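Local coordinates for protein glycerol dehydrogenase (Schizosaccharomyces pombe, PDB 1TA9) that catalyses the NAD-dependent oxidation of glycerol to dihydroxyacetone, probably with the help of a bound zinc ion, and takes part in the assimilation of glycerol, at residues B[369-372]-B[373-376]; B[408-411]-B[412-416]. One frame throughout, in Å; residues are numbered along the deposited sequence.

Interaction 1 of 2, residues B[369-372]-B[373-376]; sequences ITLE and ELGI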
ATOM      1  N   ILE B 369      29.695 -12.336  13.234  1.00 11.13           N
ATOM      2  CA  ILE B 369      28.860 -11.343  13.901  1.00 11.40           C
ATOM      3  C   ILE B 369      28.918 -11.469  15.415  1.00 11.41           C
ATOM      4  O   ILE B 369      28.160 -10.811  16.125  1.00 11.66           O
ATOM      5  CB  ILE B 369      27.384 -11.443  13.463  1.00 11.40           C
ATOM      6  CG1 ILE B 369      26.820 -12.827  13.798  1.00 11.30           C
ATOM      7  CG2 ILE B 369      27.270 -11.143  11.976  1.00 11.67           C
ATOM      8  CD1 ILE B 369      25.321 -12.953  13.551  1.00 11.45           C
ATOM      9  N   THR B 370      29.817 -12.315  15.906  1.00 11.58           N
ATOM     10  CA  THR B 370      29.980 -12.517  17.342  1.00 11.95           C
ATOM     11  C   THR B 370      31.458 -12.530  17.704  1.00 12.24           C
ATOM     12  O   THR B 370      32.307 -12.788  16.851  1.00 12.03           O
ATOM     13  CB  THR B 370      29.371 -13.856  17.801  1.00 12.12           C
ATOM     14  OG1 THR B 370      29.990 -14.933  17.087  1.00 11.67           O
ATOM     15  CG2 THR B 370      27.871 -13.878  17.541  1.00 12.14           C
ATOM     16  N   LEU B 371      31.758 -12.254  18.970  1.00 12.39           N
ATOM     17  CA  LEU B 371      33.140 -12.251  19.447  1.00 12.84           C
ATOM     18  C   LEU B 371      33.728 -13.655  19.320  1.00 13.42           C
ATOM     19  O   LEU B 371      34.925 -13.823  19.069  1.00 13.17           O
ATOM     20  CB  LEU B 371      33.190 -11.782  20.907  1.00 12.49           C
ATOM     21  CG  LEU B 371      32.812 -10.314  21.140  1.00 12.15           C
ATOM     22  CD1 LEU B 371      32.654 -10.037  22.630  1.00 12.20           C
ATOM     23  CD2 LEU B 371      33.887  -9.414  20.534  1.00 11.63           C
ATOM     24  N   GLU B 372      32.874 -14.661  19.495  1.00 14.22           N
ATOM     25  CA  GLU B 372      33.296 -16.051  19.386  1.00 15.23           C
ATOM     26  C   GLU B 372      33.856 -16.293  17.985  1.00 14.84           C
ATOM     27  O   GLU B 372      34.953 -16.826  17.831  1.00 14.34           O
ATOM     28  CB  GLU B 372      32.110 -16.990  19.637  1.00 16.99           C
ATOM     29  CG  GLU B 372      32.450 -18.474  19.519  1.00 19.90           C
ATOM     30  CD  GLU B 372      33.136 -19.031  20.761  1.00 21.90           C
ATOM     31  OE1 GLU B 372      33.806 -20.080  20.655  1.00 23.57           O
ATOM     32  OE2 GLU B 372      32.996 -18.432  21.849  1.00 23.33           O
ATOM     33  N   GLU B 373      33.103 -15.885  16.965  1.00 14.50           N
ATOM     34  CA  GLU B 373      33.538 -16.077  15.585  1.00 14.39           C
ATOM     35  C   GLU B 373      34.784 -15.260  15.258  1.00 14.23           C
ATOM     36  O   GLU B 373      35.644 -15.711  14.497  1.00 13.78           O
ATOM     37  CB  GLU B 373      32.411 -15.717  14.616  1.00 14.51           C
ATOM     38  CG  GLU B 373      31.152 -16.534  14.829  1.00 14.91           C
ATOM     39  CD  GLU B 373      30.013 -16.067  13.954  1.00 15.20           C
ATOM     40  OE1 GLU B 373      29.854 -16.612  12.843  1.00 15.25           O
ATOM     41  OE2 GLU B 373      29.291 -15.137  14.379  1.00 15.16           O
ATOM     42  N   LEU B 374      34.878 -14.062  15.829  1.00 14.08           N
ATOM     43  CA  LEU B 374      36.042 -13.211  15.599  1.00 14.11           C
ATOM     44  C   LEU B 374      37.287 -13.868  16.189  1.00 14.36           C
ATOM     45  O   LEU B 374      38.408 -13.485  15.867  1.00 14.12           O
ATOM     46  CB  LEU B 374      35.849 -11.837  16.243  1.00 14.09           C
ATOM     47  CG  LEU B 374      34.858 -10.880  15.579  1.00 14.22           C
ATOM     48  CD1 LEU B 374      34.831  -9.572  16.351  1.00 14.36           C
ATOM     49  CD2 LEU B 374      35.268 -10.631  14.127  1.00 14.27           C
ATOM     50  N   GLY B 375      37.075 -14.849  17.062  1.00 14.56           N
ATOM     51  CA  GLY B 375      38.185 -15.549  17.685  1.00 15.34           C
ATOM     52  C   GLY B 375      38.663 -14.963  19.002  1.00 15.70           C
ATOM     53  O   GLY B 375      39.714 -15.350  19.506  1.00 15.80           O
ATOM     54  N   ILE B 376      37.893 -14.037  19.567  1.00 16.10           N
ATOM     55  CA  ILE B 376      38.261 -13.399  20.828  1.00 16.50           C
ATOM     56  C   ILE B 376      37.110 -13.394  21.838  1.00 16.80           C
ATOM     57  O   ILE B 376      36.752 -12.350  22.387  1.00 16.74           O
ATOM     58  CB  ILE B 376      38.718 -11.944  20.589  1.00 16.59           C
ATOM     59  CG1 ILE B 376      37.654 -11.189  19.784  1.00 16.54           C
ATOM     60  CG2 ILE B 376      40.048 -11.931  19.850  1.00 16.60           C
ATOM     61  CD1 ILE B 376      37.991  -9.733  19.547  1.00 16.68           C
TER
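Thr370 and Glu373 reach each other because their first torsions turn Thr370 OG1 and the Glu373 carboxylate toward one another. In Thr370, OG1 sits between the backbone N and the carbonyl carbon (chi1 58°), which turns the hydroxyl toward the start of the short helix 371-374. In Glu373, CG lies anti to the carbonyl carbon (chi1 -59°) and the extended chain carries the carboxylate back toward Ile369. Thr370 OG1 accepts from Glu373 N at 3.3 Å, the N-cap bond that engages an amide of the first turn, and donates to Glu373 OE2 at 2.8 Å, on the anti lone pair of that oxygen. A hydroxyl suits the place because it can accept from an amide and donate to a carboxylate at once. Glu373 OE2 takes a second donor, Ile369 N at 3.1 Å, which arrives from above the carboxylate plane; the CG1 branch of Ile369 lies beside the same oxygen. The other oxygen, OE1, accepts from Phe434 N, while Gln425 of helix 407-428 packs on the side chain.

Beyond the cap, Leu374 N bonds to Thr370 O at 3.0 Å. The helix ends at Gly375 in a Schellman motif: Ile376 N reaches back to Leu371 O at 3.0 Å, and the positive phi of Gly375 (91°) would press a CB against the preceding carbonyl oxygen, so glycine fits. On the apolar side, Leu371 CD2 meets Ile376 CG1 at 4.2 Å, and Leu371 and Leu374 both rest on Tyr339. The chemistry implies a buried carboxylate whose two oxygens are both engaged, so its rotation is fixed; three donors around it would favour the ionised form, and one glutamate thereby joins the capped turn to the chain before it and to Phe434.

Interaction 2 of 2, residues B[408-411]-B[412-416]; sequences SQIA and DAIKA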
ATOM      1  N   SER B 408      34.032   4.055  27.122  1.00 14.24           N
ATOM      2  CA  SER B 408      33.132   3.064  27.698  1.00 14.14           C
ATOM      3  C   SER B 408      31.938   2.788  26.787  1.00 13.88           C
ATOM      4  O   SER B 408      31.425   1.670  26.764  1.00 13.43           O
ATOM      5  CB  SER B 408      32.650   3.500  29.093  1.00 14.42           C
ATOM      6  OG  SER B 408      31.697   4.547  29.028  1.00 15.85           O
ATOM      7  N   GLN B 409      31.497   3.795  26.034  1.00 13.58           N
ATOM      8  CA  GLN B 409      30.371   3.605  25.124  1.00 13.46           C
ATOM      9  C   GLN B 409      30.775   2.720  23.954  1.00 13.23           C
ATOM     10  O   GLN B 409      29.969   1.935  23.453  1.00 13.35           O
ATOM     11  CB  GLN B 409      29.852   4.949  24.609  1.00 14.14           C
ATOM     12  CG  GLN B 409      29.123   5.759  25.669  1.00 15.03           C
ATOM     13  CD  GLN B 409      28.675   7.108  25.152  1.00 15.79           C
ATOM     14  OE1 GLN B 409      29.491   7.922  24.727  1.00 15.99           O
ATOM     15  NE2 GLN B 409      27.368   7.353  25.185  1.00 16.50           N
ATOM     16  N   ILE B 410      32.022   2.845  23.515  1.00 12.82           N
ATOM     17  CA  ILE B 410      32.507   2.019  22.418  1.00 12.54           C
ATOM     18  C   ILE B 410      32.596   0.578  22.922  1.00 12.25           C
ATOM     19  O   ILE B 410      32.116  -0.359  22.274  1.00 12.02           O
ATOM     20  CB  ILE B 410      33.901   2.478  21.945  1.00 12.53           C
ATOM     21  CG1 ILE B 410      33.847   3.949  21.518  1.00 12.85           C
ATOM     22  CG2 ILE B 410      34.380   1.594  20.800  1.00 12.72           C
ATOM     23  CD1 ILE B 410      32.787   4.257  20.474  1.00 13.23           C
ATOM     24  N   ALA B 411      33.210   0.409  24.088  1.00 11.93           N
ATOM     25  CA  ALA B 411      33.355  -0.912  24.685  1.00 11.79           C
ATOM     26  C   ALA B 411      31.998  -1.577  24.903  1.00 11.55           C
ATOM     27  O   ALA B 411      31.831  -2.770  24.630  1.00 11.71           O
ATOM     28  CB  ALA B 411      34.098  -0.806  26.007  1.00 11.70           C
ATOM     29  N   ASP B 412      31.032  -0.810  25.402  1.00 11.43           N
ATOM     30  CA  ASP B 412      29.691  -1.341  25.653  1.00 11.46           C
ATOM     31  C   ASP B 412      29.011  -1.804  24.370  1.00 10.96           C
ATOM     32  O   ASP B 412      28.356  -2.855  24.343  1.00 10.52           O
ATOM     33  CB  ASP B 412      28.806  -0.283  26.320  1.00 12.14           C
ATOM     34  CG  ASP B 412      29.007  -0.206  27.822  1.00 12.79           C
ATOM     35  OD1 ASP B 412      29.837  -0.968  28.367  1.00 13.36           O
ATOM     36  OD2 ASP B 412      28.321   0.621  28.457  1.00 13.17           O
ATOM     37  N   ALA B 413      29.165  -1.013  23.311  1.00 10.49           N
ATOM     38  CA  ALA B 413      28.550  -1.328  22.028  1.00 10.38           C
ATOM     39  C   ALA B 413      29.155  -2.584  21.400  1.00 10.31           C
ATOM     40  O   ALA B 413      28.454  -3.354  20.744  1.00  9.93           O
ATOM     41  CB  ALA B 413      28.685  -0.137  21.074  1.00 10.43           C
ATOM     42  N   ILE B 414      30.455  -2.787  21.592  1.00 10.17           N
ATOM     43  CA  ILE B 414      31.112  -3.973  21.053  1.00 10.20           C
ATOM     44  C   ILE B 414      30.500  -5.219  21.700  1.00 10.23           C
ATOM     45  O   ILE B 414      30.229  -6.215  21.022  1.00  9.92           O
ATOM     46  CB  ILE B 414      32.634  -3.944  21.327  1.00 10.47           C
ATOM     47  CG1 ILE B 414      33.295  -2.892  20.427  1.00 10.52           C
ATOM     48  CG2 ILE B 414      33.240  -5.324  21.094  1.00 10.28           C
ATOM     49  CD1 ILE B 414      34.783  -2.700  20.693  1.00 11.20           C
ATOM     50  N   LYS B 415      30.277  -5.160  23.010  1.00 10.15           N
ATOM     51  CA  LYS B 415      29.683  -6.288  23.719  1.00 10.43           C
ATOM     52  C   LYS B 415      28.202  -6.423  23.388  1.00 10.14           C
ATOM     53  O   LYS B 415      27.675  -7.530  23.325  1.00 10.05           O
ATOM     54  CB  LYS B 415      29.870  -6.132  25.232  1.00 11.30           C
ATOM     55  CG  LYS B 415      31.298  -6.423  25.688  1.00 12.67           C
ATOM     56  CD  LYS B 415      31.468  -6.298  27.198  1.00 13.95           C
ATOM     57  CE  LYS B 415      31.463  -4.843  27.645  1.00 14.88           C
ATOM     58  NZ  LYS B 415      31.824  -4.704  29.096  1.00 15.88           N
ATOM     59  N   ALA B 416      27.531  -5.295  23.174  1.00  9.80           N
ATOM     60  CA  ALA B 416      26.112  -5.318  22.842  1.00  9.76           C
ATOM     61  C   ALA B 416      25.908  -6.064  21.525  1.00  9.77           C
ATOM     62  O   ALA B 416      25.002  -6.886  21.405  1.00  9.86           O
ATOM     63  CB  ALA B 416      25.573  -3.896  22.736  1.00  9.60           C
TER
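Asp412 and Ser408 meet one helical turn apart, where Asp412 N donates to Ser408 O at 2.9 Å and the aspartate side chain folds back over the same carbonyl. With CG anti to the carbonyl carbon (chi1 -83°), Asp412 CG stands 3.2 Å from Ser408 O. The next bonds follow in regular succession, Ala413 N to Gln409 O at 3.1 Å and Ile414 N to Ile410 O at 3.0 Å, the latter running almost along the carbonyl axis. Lys415 N to Ala411 O is longer, 3.3 Å, and Ala416 N carries the ladder on to Asp412 O. On the apolar side, the CG2 branch of Ile410 meets Ile414 CD1 at 4.3 Å, branched side chains filling successive turns.

The surroundings account for the residue types. Ala413 presents only a methyl group, which lets Val343, Val346 and Leu347 of helix 333-347 come close, whereas Ala411 and Ile414 pack on Leu384 of helix 381-391. Lys415 runs out past that leucine to a salt bridge with Asp381. At the interface with the second subunit, Asp412 OD2 holds Arg76 of that subunit in a salt bridge and also accepts from its Cys287 N, so a buried carboxylate oxygen has a cationic and a neutral donor. Near the start of the helix, Asn406 steadies Ser408 and Gln409 through its side-chain oxygen and backbone N, respectively. Such i to i+4 bonding is that of a regular alpha-helix, here packed between helices 333-347 and 381-391 and the second subunit, in the helical domain of the iron-containing alcohol dehydrogenase fold.

Overall arrangement
Interactions 1 and 2 follow one another along the chain, with helix 381-391 between them, and their centres lie about 15 Å apart on the same side of the chain's centre. They touch through Leu371 CD2 and Ile414 CG2, 4.2 Å apart, where the short helix 371-374 packs near the long helix 407-428. Helix 333-347 backs both: Tyr339 packs on interaction 1 and bonds to the carbonyl of Ile414 in interaction 2. That helix begins with the zinc ligand His333, whose side chain is about 11 Å from that of Leu374. Both contacts thus pack on a helix that carries a metal ligand, and interaction 2 also meets the second subunit through Asp412.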